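Local coordinates for oxetanocin-like protein (Pyrococcus furiosus, PDB 1XX7) that probably hydrolyses 2'-deoxyribonucleoside 5'-phosphates to the nucleoside and phosphate, as a metal-dependent phosphohydrolase of the HD-domain family, at residues L15-L19 with D76-I81. Sequence-based numbering, arbitrary orientation.
With NI (nickel (II) ion), chain G.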
ATOM      1  N   LEU A  15      16.258 -15.957   5.925  1.00 25.91           N
ATOM      2  CA  LEU A  15      16.627 -14.835   6.778  1.00 25.92           C
ATOM      3  C   LEU A  15      16.820 -13.523   6.016  1.00 25.27           C
ATOM      4  O   LEU A  15      16.243 -12.532   6.385  1.00 19.62           O
ATOM      5  CB  LEU A  15      17.882 -15.150   7.567  1.00 32.19           C
ATOM      6  CG  LEU A  15      18.089 -14.145   8.709  1.00 36.94           C
ATOM      7  CD1 LEU A  15      17.123 -14.482   9.862  1.00 41.28           C
ATOM      8  CD2 LEU A  15      19.454 -14.161   9.182  1.00 38.86           C
ATOM      9  N   ALA A  16      17.679 -13.515   4.993  1.00 23.40           N
ATOM     10  CA  ALA A  16      17.826 -12.359   4.108  1.00 24.83           C
ATOM     11  C   ALA A  16      16.509 -11.902   3.429  1.00 23.28           C
ATOM     12  O   ALA A  16      16.315 -10.717   3.155  1.00 24.88           O
ATOM     13  CB  ALA A  16      18.917 -12.654   2.997  1.00 21.39           C
ATOM     14  N   GLY A  17      15.642 -12.841   3.099  1.00 20.39           N
ATOM     15  CA  GLY A  17      14.311 -12.506   2.601  1.00 19.09           C
ATOM     16  C   GLY A  17      13.478 -11.661   3.568  1.00 14.16           C
ATOM     17  O   GLY A  17      12.658 -10.878   3.149  1.00 19.61           O
ATOM     18  N   LYS A  18      13.700 -11.813   4.858  1.00 14.86           N
ATOM     19  CA  LYS A  18      13.055 -10.960   5.853  1.00 19.44           C
ATOM     20  C   LYS A  18      13.318  -9.443   5.652  1.00 18.26           C
ATOM     21  O   LYS A  18      12.414  -8.598   5.850  1.00 16.98           O
ATOM     22  CB  LYS A  18      13.456 -11.408   7.233  1.00 17.96           C
ATOM     23  CG  LYS A  18      12.838 -12.688   7.691  1.00 20.20           C
ATOM     24  CD  LYS A  18      13.334 -12.941   9.140  1.00 24.38           C
ATOM     25  CE  LYS A  18      12.862 -14.237   9.824  1.00 28.27           C
ATOM     26  NZ  LYS A  18      11.670 -14.730   9.143  1.00 31.65           N
ATOM     27  N   LEU A  19      14.525  -9.123   5.179  1.00 18.54           N
ATOM     28  CA  LEU A  19      14.877  -7.750   4.827  1.00 16.90           C
ATOM     29  C   LEU A  19      14.082  -7.191   3.703  1.00 16.20           C
ATOM     30  O   LEU A  19      14.051  -5.974   3.559  1.00 13.03           O
ATOM     31  CB  LEU A  19      16.357  -7.609   4.460  1.00 18.97           C
ATOM     32  CG  LEU A  19      17.408  -7.964   5.505  1.00 21.58           C
ATOM     33  CD1 LEU A  19      18.785  -7.422   5.052  1.00 21.71           C
ATOM     34  CD2 LEU A  19      17.057  -7.445   6.834  1.00 21.39           C
ATOM     35  N   ASP A  76      23.405  -4.671   7.477  1.00 25.44           N
ATOM     36  CA  ASP A  76      22.118  -4.527   8.159  1.00 20.55           C
ATOM     37  C   ASP A  76      21.365  -5.856   8.227  1.00 22.40           C
ATOM     38  O   ASP A  76      20.193  -5.875   8.590  1.00 20.47           O
ATOM     39  CB  ASP A  76      21.262  -3.478   7.462  1.00 22.53           C
ATOM     40  CG  ASP A  76      21.653  -2.062   7.837  1.00 24.12           C
ATOM     41  OD1 ASP A  76      22.452  -1.884   8.757  1.00 26.91           O
ATOM     42  OD2 ASP A  76      21.156  -1.102   7.216  1.00 26.55           O
ATOM     43  N   LEU A  77      22.058  -6.967   7.954  1.00 17.43           N
ATOM     44  CA  LEU A  77      21.426  -8.272   7.950  1.00 22.80           C
ATOM     45  C   LEU A  77      20.940  -8.733   9.346  1.00 27.32           C
ATOM     46  O   LEU A  77      19.964  -9.490   9.450  1.00 25.26           O
ATOM     47  CB  LEU A  77      22.397  -9.284   7.379  1.00 26.03           C
ATOM     48  CG  LEU A  77      21.897 -10.675   7.018  1.00 30.45           C
ATOM     49  CD1 LEU A  77      20.523 -10.674   6.247  1.00 29.95           C
ATOM     50  CD2 LEU A  77      23.006 -11.338   6.197  1.00 32.06           C
ATOM     51  N   GLY A  78      21.610  -8.256  10.403  1.00 23.92           N
ATOM     52  CA  GLY A  78      21.152  -8.461  11.770  1.00 25.38           C
ATOM     53  C   GLY A  78      19.765  -7.873  12.067  1.00 22.90           C
ATOM     54  O   GLY A  78      19.098  -8.291  13.031  1.00 19.81           O
ATOM     55  N   GLU A  79      19.335  -6.928  11.226  1.00 22.19           N
ATOM     56  CA  GLU A  79      18.002  -6.348  11.324  1.00 23.99           C
ATOM     57  C   GLU A  79      16.897  -7.313  10.892  1.00 24.20           C
ATOM     58  O   GLU A  79      15.748  -7.112  11.247  1.00 24.71           O
ATOM     59  CB  GLU A  79      17.929  -5.015  10.551  1.00 25.72           C
ATOM     60  CG  GLU A  79      18.952  -4.035  11.081  1.00 22.31           C
ATOM     61  CD  GLU A  79      18.837  -2.614  10.563  1.00 23.51           C
ATOM     62  OE1 GLU A  79      18.190  -2.343   9.516  1.00 25.48           O
ATOM     63  OE2 GLU A  79      19.455  -1.759  11.211  1.00 19.21           O
ATOM     64  N   ALA A  80      17.255  -8.372  10.156  1.00 21.97           N
ATOM     65  CA  ALA A  80      16.345  -9.462   9.875  1.00 19.53           C
ATOM     66  C   ALA A  80      15.778 -10.052  11.149  1.00 16.67           C
ATOM     67  O   ALA A  80      14.642 -10.481  11.175  1.00 22.06           O
ATOM     68  CB  ALA A  80      17.037 -10.567   9.033  1.00 18.48           C
ATOM     69  N   ILE A  81      16.576 -10.041  12.198  1.00 18.44           N
ATOM     70  CA  ILE A  81      16.203 -10.522  13.544  1.00 21.12           C
ATOM     71  C   ILE A  81      15.731  -9.400  14.496  1.00 20.50           C
ATOM     72  O   ILE A  81      14.718  -9.523  15.174  1.00 23.28           O
ATOM     73  CB  ILE A  81      17.438 -11.298  14.118  1.00 23.84           C
ATOM     74  CG1 ILE A  81      17.899 -12.303  13.043  1.00 27.85           C
ATOM     75  CG2 ILE A  81      17.130 -11.957  15.435  1.00 25.07           C
ATOM     76  CD1 ILE A  81      18.693 -13.434  13.509  1.00 34.01           C
TER
HETATM   77 NI    NI G 201      22.307   0.577   6.547  1.00 32.09          NI
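Ala80 sets its methyl against residues 15-19, touching Leu15, Lys18 and Leu19. Its CB lies 3.7 Å from Leu15 CG and 3.4 Å from the carbonyl oxygen Leu15 O. Leu19 CD2 lies against the backbone at Ala80, 3.5 Å from Ala80 N. The other branch of Leu19 turns to Leu77: Leu19 CD1 meets Leu77 CD1 at 3.9 Å, the two side chains crossing at about a right angle. Leu77 swings CG away from its own N (chi1 -168°), which carries CD1 to within 3.8 Å of Ala16 CA. Leu15 CD1 packs on Ile81 CG1, and the aliphatic part of Lys18 passes Ala80 O, with CD 3.5 Å away, before its end leads off from the segment. An alanine in place of Leu19 would remove both methyl branches, and would probably open a gap between Leu77 and Ala80 and leave Leu77 freer to turn.

The contact thus consists of apolar packing and methyls laid on backbone polar atoms, without a hydrogen bond or salt bridge between the two segments. Asp76 directs OD2 to the nickel ion at 2.1 Å, completing with His41, His75 and Asp132 the metal site of the HD motif. Phe47 of a second subunit packs on Ala16 and Leu77. The type I turn from Asp76 to Glu79 links the metal ligand to a buried apolar contact that seats helix 10-18 against the segment following the HD pair.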